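McyG protein (Microcystis aeruginosa PCC 7806, PDB 4R0M) probably activates a phenylalanine-like substrate as its adenylate and presents it to a peptidyl carrier protein domain during microcystin biosynthesis. Local coordinates at residues 192-197 and 338-343; 200-205 and 229-234. One frame throughout, in Å; residues are numbered along the deposited sequence.

Contact 1: residues 192-197 and 338-343; sequences VILTHH and ESCSGI. With FA5 (adenosine-5'-[phenylalaninyl-phosphate]), chain C.
Leu194 packs on Cys340 through both methyl groups, CD2 lying 3.7 Å and CD1 4.0 Å from Cys340 SG. Two residues earlier on the strand, Val192 packs against Glu338, the two side chains crossing at about a right angle. Val192 CG1 reaches Glu338 CA (3.8 Å), while CG2 lies beside the carboxylate, 3.7 Å from Glu338 OE2. The Glu338 CB points away from the strand, but CG already comes back beside Val192 CG2, and the bend at chi2 (86°) keeps CD and OE2 alongside the same methyl. OE2 is satisfied by Tyr401 OH. Shortening Val192 to an alanine removes both methyls and is likely to open a gap against Glu338, leaving Tyr401 to hold the carboxylate with less packing beside it. No hydrogen bond joins the segments; the polar links run within 338-343, where Ser339 OG donates to Ser341 O (2.8 Å) in the carbonyl plane and Ser341 OG to Cys340 O (2.7 Å). This folded turn brings Gly342 N to 3.5 Å from CE1 of the adenylate's phenyl ring. Strand 190-195 pairs antiparallel with strand 176-182, Thr195 caps helix 196-210, and Cys340 also meets that helix and helix 227-240 before strand 341-345 enters the main sheet.

Contact 2: residues 200-205 and 229-234; sequences LSMTAG and AIVFLG
Met202, a selenomethionine, lays its selenium beside one methyl group of Val231, the SE to CG1 distance being 4.1 Å. This is helix-to-helix packing within the ANL-type adenylation domain, between helices 196-210 and 227-240, and the side chains that touch between 200-205 and 229-234 are apolar and buried. From 200-205 Met202 is the main contributor, its CB directed at the partner helix. Val231 answers with its own CB turned toward Met202, and CG1 stands anti to the backbone N (chi1 -170°), where it meets the selenium. Phe232, the next residue, sets its ring further along the same side chain and also lies about 4 Å, nearest atoms, from the bound phenylalanyl-adenylate. That ring meets Trp345 of strand 341-345 as well, with planes at about 35°; through Phe232, helix 227-240 reaches the adenylate pocket. A wider pi-type turn runs through 229-234. Nearby, Thr203 OG1 is hydrogen-bonded to Asp239 OD2, a polar tie between the same two helices. The bend of Met202 at chi2 (-80°) carries its terminal methyl past Val231 to the phenylalanine, which it approaches obliquely, CE resting 4.0 Å from Phe232 CD1.

The two contacts lie side by side, their centres about 9 Å apart, and helix 196-210 runs from one into the other. They meet directly where the turn of 338-343 rests on Met202: Cys340 O is 3.3 Å from Met202 CG. Ser341 fits against both helices of contact 2, with its OG 3.4 Å from Phe232 CB and 3.7 Å from Met202 CE. The same serine faces the ligand, placing its CB 3.9 Å from CD2 of the adenylate's phenyl ring. Contact 2 therefore backs the turn that contact 1 joins to strand 190-195, and Ser341, Gly342 and Phe232 together line the phenyl end of the adenylate pocket.

Contact 1: residues 192-197 and 338-343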
loop_
_atom_site.group_PDB
_atom_site.type_symbol
_atom_site.label_atom_id
_atom_site.label_comp_id
_atom_site.label_asym_id
_atom_site.label_seq_id
_atom_site.Cartn_x
_atom_site.Cartn_y
_atom_site.Cartn_z
ATOM N N VAL A 192 -6.877 9.433 -7.972
ATOM C CA VAL A 192 -7.011 8.372 -8.965
ATOM C C VAL A 192 -8.472 7.954 -9.123
ATOM O O VAL A 192 -9.106 7.505 -8.167
ATOM C CB VAL A 192 -6.135 7.149 -8.615
ATOM C CG1 VAL A 192 -6.291 6.061 -9.668
ATOM C CG2 VAL A 192 -4.672 7.556 -8.485
ATOM N N ILE A 193 -9.000 8.125 -10.334
ATOM C CA ILE A 193 -10.360 7.704 -10.660
ATOM C C ILE A 193 -10.349 6.240 -11.092
ATOM O O ILE A 193 -9.626 5.862 -12.016
ATOM C CB ILE A 193 -10.991 8.582 -11.770
ATOM C CG1 ILE A 193 -11.122 10.038 -11.300
ATOM C CG2 ILE A 193 -12.354 8.036 -12.186
ATOM C CD1 ILE A 193 -11.418 11.030 -12.410
ATOM N N LEU A 194 -11.142 5.421 -10.411
ATOM C CA LEU A 194 -11.270 4.012 -10.764
ATOM C C LEU A 194 -12.719 3.643 -11.057
ATOM O O LEU A 194 -13.609 3.820 -10.219
ATOM C CB LEU A 194 -10.688 3.108 -9.672
ATOM C CG LEU A 194 -9.200 3.259 -9.322
ATOM C CD1 LEU A 194 -8.835 2.336 -8.170
ATOM C CD2 LEU A 194 -8.304 2.993 -10.523
ATOM N N THR A 195 -12.942 3.143 -12.267
ATOM C CA THR A 195 -14.262 2.708 -12.702
ATOM C C THR A 195 -14.502 1.270 -12.252
ATOM O O THR A 195 -13.562 0.583 -11.833
ATOM C CB THR A 195 -14.393 2.796 -14.237
ATOM O OG1 THR A 195 -13.451 1.907 -14.849
ATOM C CG2 THR A 195 -14.127 4.215 -14.719
ATOM N N HIS A 196 -15.756 0.822 -12.333
ATOM C CA HIS A 196 -16.099 -0.585 -12.118
ATOM C C HIS A 196 -15.294 -1.448 -13.043
ATOM O O HIS A 196 -14.740 -2.470 -12.634
ATOM C CB HIS A 196 -17.581 -0.841 -12.384
ATOM C CG HIS A 196 -18.514 0.025 -11.576
ATOM N ND1 HIS A 196 -19.058 -0.385 -10.418
ATOM C CD2 HIS A 196 -19.004 1.307 -11.810
ATOM C CE1 HIS A 196 -19.852 0.585 -9.928
ATOM N NE2 HIS A 196 -19.818 1.620 -10.780
ATOM N N HIS A 197 -15.224 -1.027 -14.305
ATOM C CA HIS A 197 -14.512 -1.763 -15.342
ATOM C C HIS A 197 -13.036 -1.847 -15.074
ATOM O O HIS A 197 -12.427 -2.878 -15.348
ATOM C CB HIS A 197 -14.784 -1.162 -16.718
ATOM C CG HIS A 197 -14.322 -2.033 -17.864
ATOM N ND1 HIS A 197 -14.877 -3.230 -18.134
ATOM C CD2 HIS A 197 -13.327 -1.836 -18.819
ATOM C CE1 HIS A 197 -14.268 -3.775 -19.203
ATOM N NE2 HIS A 197 -13.320 -2.921 -19.623
ATOM N N GLU A 338 -3.065 3.433 -9.391
ATOM C CA GLU A 338 -3.471 3.717 -10.766
ATOM C C GLU A 338 -3.875 2.472 -11.568
ATOM O O GLU A 338 -4.518 2.588 -12.616
ATOM C CB GLU A 338 -2.369 4.497 -11.495
ATOM C CG GLU A 338 -2.272 5.969 -11.100
ATOM C CD GLU A 338 -1.416 6.224 -9.867
ATOM O OE1 GLU A 338 -1.040 5.260 -9.165
ATOM O OE2 GLU A 338 -1.114 7.404 -9.598
ATOM N N SER A 339 -3.507 1.292 -11.072
ATOM C CA SER A 339 -3.853 0.032 -11.734
ATOM C C SER A 339 -4.637 -0.922 -10.827
ATOM O O SER A 339 -4.576 -2.140 -11.005
ATOM C CB SER A 339 -2.592 -0.660 -12.277
ATOM O OG SER A 339 -1.788 -1.177 -11.225
ATOM N N CYS A 340 -5.372 -0.364 -9.865
ATOM C CA CYS A 340 -6.182 -1.151 -8.922
ATOM C C CYS A 340 -5.284 -2.241 -8.314
ATOM O O CYS A 340 -5.581 -3.439 -8.413
ATOM C CB CYS A 340 -7.386 -1.783 -9.634
ATOM S SG CYS A 340 -8.301 -0.673 -10.728
ATOM N N SER A 341 -4.198 -1.800 -7.677
ATOM C CA SER A 341 -3.169 -2.680 -7.097
ATOM C C SER A 341 -2.486 -3.553 -8.165
ATOM O O SER A 341 -2.161 -3.058 -9.247
ATOM C CB SER A 341 -3.684 -3.487 -5.888
ATOM O OG SER A 341 -4.475 -4.594 -6.280
ATOM N N GLY A 342 -2.277 -4.836 -7.857
ATOM C CA GLY A 342 -1.473 -5.744 -8.688
ATOM C C GLY A 342 -1.735 -5.735 -10.182
ATOM O O GLY A 342 -2.882 -5.832 -10.617
ATOM N N ILE A 343 -0.664 -5.612 -10.964
ATOM C CA ILE A 343 -0.746 -5.645 -12.429
ATOM C C ILE A 343 0.205 -6.684 -13.044
ATOM O O ILE A 343 -0.064 -7.208 -14.128
ATOM C CB ILE A 343 -0.540 -4.246 -13.064
ATOM C CG1 ILE A 343 -0.943 -4.257 -14.546
ATOM C CG2 ILE A 343 0.889 -3.751 -12.865
ATOM C CD1 ILE A 343 -1.099 -2.889 -15.171
HETATM C C FA5 C . 0.876 0.689 -3.684
HETATM O O FA5 C . 1.761 0.786 -2.843
HETATM C CA FA5 C . 0.685 -0.604 -4.435
HETATM N N FA5 C . 1.998 -0.941 -4.928
HETATM C CB FA5 C . 0.188 -1.739 -3.528
HETATM C CG FA5 C . 0.079 -3.158 -4.100
HETATM C CD1 FA5 C . 0.705 -3.578 -5.274
HETATM C CD2 FA5 C . -0.684 -4.102 -3.398
HETATM C CE1 FA5 C . 0.564 -4.893 -5.736
HETATM C CE2 FA5 C . -0.826 -5.421 -3.846
HETATM C CZ FA5 C . -0.198 -5.819 -5.024
HETATM P P FA5 C . 0.635 3.363 -4.123
HETATM O OP1 FA5 C . 0.669 4.024 -2.770
HETATM O OP2 FA5 C . -0.121 4.035 -5.241
HETATM O OP3 FA5 C . 0.042 1.860 -3.953
HETATM O "O5'" FA5 C . 2.172 3.187 -4.578
HETATM C "C5'" FA5 C . 2.543 2.654 -5.846
HETATM C "C4'" FA5 C . 4.059 2.707 -5.956
HETATM O "O4'" FA5 C . 4.699 1.837 -5.014
HETATM C "C3'" FA5 C . 4.570 2.248 -7.307
HETATM O "O3'" FA5 C . 4.494 3.280 -8.288
HETATM C "C2'" FA5 C . 5.999 1.871 -6.988
HETATM O "O2'" FA5 C . 6.837 3.032 -6.990
HETATM C "C1'" FA5 C . 5.919 1.340 -5.572
HETATM N N9 FA5 C . 5.904 -0.145 -5.622
HETATM C C8 FA5 C . 4.817 -0.925 -5.477
HETATM N N7 FA5 C . 5.131 -2.241 -5.569
HETATM C C5 FA5 C . 6.455 -2.322 -5.788
HETATM C C6 FA5 C . 7.447 -3.409 -5.985
HETATM N N6 FA5 C . 7.074 -4.710 -5.967
HETATM N N1 FA5 C . 8.741 -3.062 -6.186
HETATM C C2 FA5 C . 9.131 -1.770 -6.211
HETATM N N3 FA5 C . 8.289 -0.734 -6.034
HETATM C C4 FA5 C . 6.962 -0.938 -5.825
#

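Contact 2: residues 200-205 and 229-234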
loop_
_atom_site.group_PDB
_atom_site.type_symbol
_atom_site.label_atom_id
_atom_site.label_comp_id
_atom_site.label_asym_id
_atom_site.label_seq_id
_atom_site.Cartn_x
_atom_site.Cartn_y
_atom_site.Cartn_z
ATOM N N LEU A 200 -12.815 -4.480 -11.940
ATOM C CA LEU A 200 -13.208 -5.842 -12.303
ATOM C C LEU A 200 -12.360 -6.447 -13.417
ATOM O O LEU A 200 -12.289 -7.668 -13.554
ATOM C CB LEU A 200 -14.707 -5.918 -12.614
ATOM C CG LEU A 200 -15.577 -5.565 -11.401
ATOM C CD1 LEU A 200 -17.051 -5.528 -11.769
ATOM C CD2 LEU A 200 -15.329 -6.518 -10.237
ATOM N N SER A 201 -11.704 -5.586 -14.193
ATOM C CA SER A 201 -10.730 -6.027 -15.186
ATOM C C SER A 201 -9.412 -6.469 -14.534
ATOM O O SER A 201 -8.704 -7.321 -15.076
ATOM C CB SER A 201 -10.487 -4.931 -16.220
ATOM O OG SER A 201 -11.657 -4.674 -16.978
HETATM N N MSE A 202 -9.083 -5.948 -13.368
HETATM C CA MSE A 202 -7.948 -6.399 -12.620
HETATM C C MSE A 202 -8.313 -7.690 -11.991
HETATM O O MSE A 202 -7.544 -8.622 -12.045
HETATM C CB MSE A 202 -7.565 -5.329 -11.595
HETATM C CG MSE A 202 -6.445 -5.706 -10.641
HETATM SE SE MSE A 202 -6.959 -6.833 -9.154
HETATM C CE MSE A 202 -5.283 -7.428 -8.510
ATOM N N THR A 203 -9.480 -7.746 -11.397
ATOM C CA THR A 203 -9.953 -8.941 -10.703
ATOM C C THR A 203 -9.929 -10.150 -11.622
ATOM O O THR A 203 -9.322 -11.172 -11.293
ATOM C CB THR A 203 -11.394 -8.770 -10.186
ATOM O OG1 THR A 203 -12.278 -8.493 -11.271
ATOM C CG2 THR A 203 -11.468 -7.640 -9.227
ATOM N N ALA A 204 -10.586 -10.016 -12.775
ATOM C CA ALA A 204 -10.674 -11.089 -13.761
ATOM C C ALA A 204 -9.290 -11.542 -14.221
ATOM O O ALA A 204 -9.002 -12.741 -14.230
ATOM C CB ALA A 204 -11.530 -10.657 -14.949
ATOM N N GLY A 205 -8.436 -10.581 -14.573
ATOM C CA GLY A 205 -7.071 -10.868 -15.021
ATOM C C GLY A 205 -6.240 -11.611 -13.989
ATOM O O GLY A 205 -5.546 -12.572 -14.319
ATOM N N ALA A 229 -5.874 -3.363 -0.157
ATOM C CA ALA A 229 -6.849 -3.897 0.787
ATOM C C ALA A 229 -8.278 -3.811 0.243
ATOM O O ALA A 229 -9.101 -4.683 0.514
ATOM C CB ALA A 229 -6.740 -3.173 2.121
ATOM N N ILE A 230 -8.565 -2.756 -0.519
ATOM C CA ILE A 230 -9.891 -2.553 -1.101
ATOM C C ILE A 230 -10.153 -3.526 -2.249
ATOM O O ILE A 230 -11.228 -4.125 -2.338
ATOM C CB ILE A 230 -10.069 -1.108 -1.617
ATOM C CG1 ILE A 230 -10.017 -0.119 -0.452
ATOM C CG2 ILE A 230 -11.382 -0.956 -2.382
ATOM C CD1 ILE A 230 -9.770 1.316 -0.865
ATOM N N VAL A 231 -9.159 -3.684 -3.116
ATOM C CA VAL A 231 -9.346 -4.396 -4.368
ATOM C C VAL A 231 -8.835 -5.835 -4.303
ATOM O O VAL A 231 -9.639 -6.771 -4.317
ATOM C CB VAL A 231 -8.726 -3.622 -5.555
ATOM C CG1 VAL A 231 -9.136 -4.246 -6.874
ATOM C CG2 VAL A 231 -9.168 -2.166 -5.532
ATOM N N PHE A 232 -7.516 -6.010 -4.213
ATOM C CA PHE A 232 -6.894 -7.339 -4.250
ATOM C C PHE A 232 -7.367 -8.273 -3.134
ATOM O O PHE A 232 -7.575 -9.466 -3.364
ATOM C CB PHE A 232 -5.360 -7.224 -4.259
ATOM C CG PHE A 232 -4.638 -8.549 -4.183
ATOM C CD1 PHE A 232 -4.874 -9.554 -5.124
ATOM C CD2 PHE A 232 -3.703 -8.784 -3.182
ATOM C CE1 PHE A 232 -4.205 -10.769 -5.049
ATOM C CE2 PHE A 232 -3.028 -9.994 -3.105
ATOM C CZ PHE A 232 -3.280 -10.987 -4.040
ATOM N N LEU A 233 -7.541 -7.730 -1.932
ATOM C CA LEU A 233 -7.962 -8.538 -0.788
ATOM C C LEU A 233 -9.325 -8.107 -0.244
ATOM O O LEU A 233 -9.656 -8.360 0.915
ATOM C CB LEU A 233 -6.890 -8.528 0.307
ATOM C CG LEU A 233 -5.521 -9.089 -0.095
ATOM C CD1 LEU A 233 -4.489 -8.837 0.993
ATOM C CD2 LEU A 233 -5.590 -10.572 -0.438
ATOM N N GLY A 234 -10.109 -7.462 -1.103
ATOM C CA GLY A 234 -11.466 -7.055 -0.774
ATOM C C GLY A 234 -12.415 -7.448 -1.885
ATOM O O GLY A 234 -13.059 -8.497 -1.825
#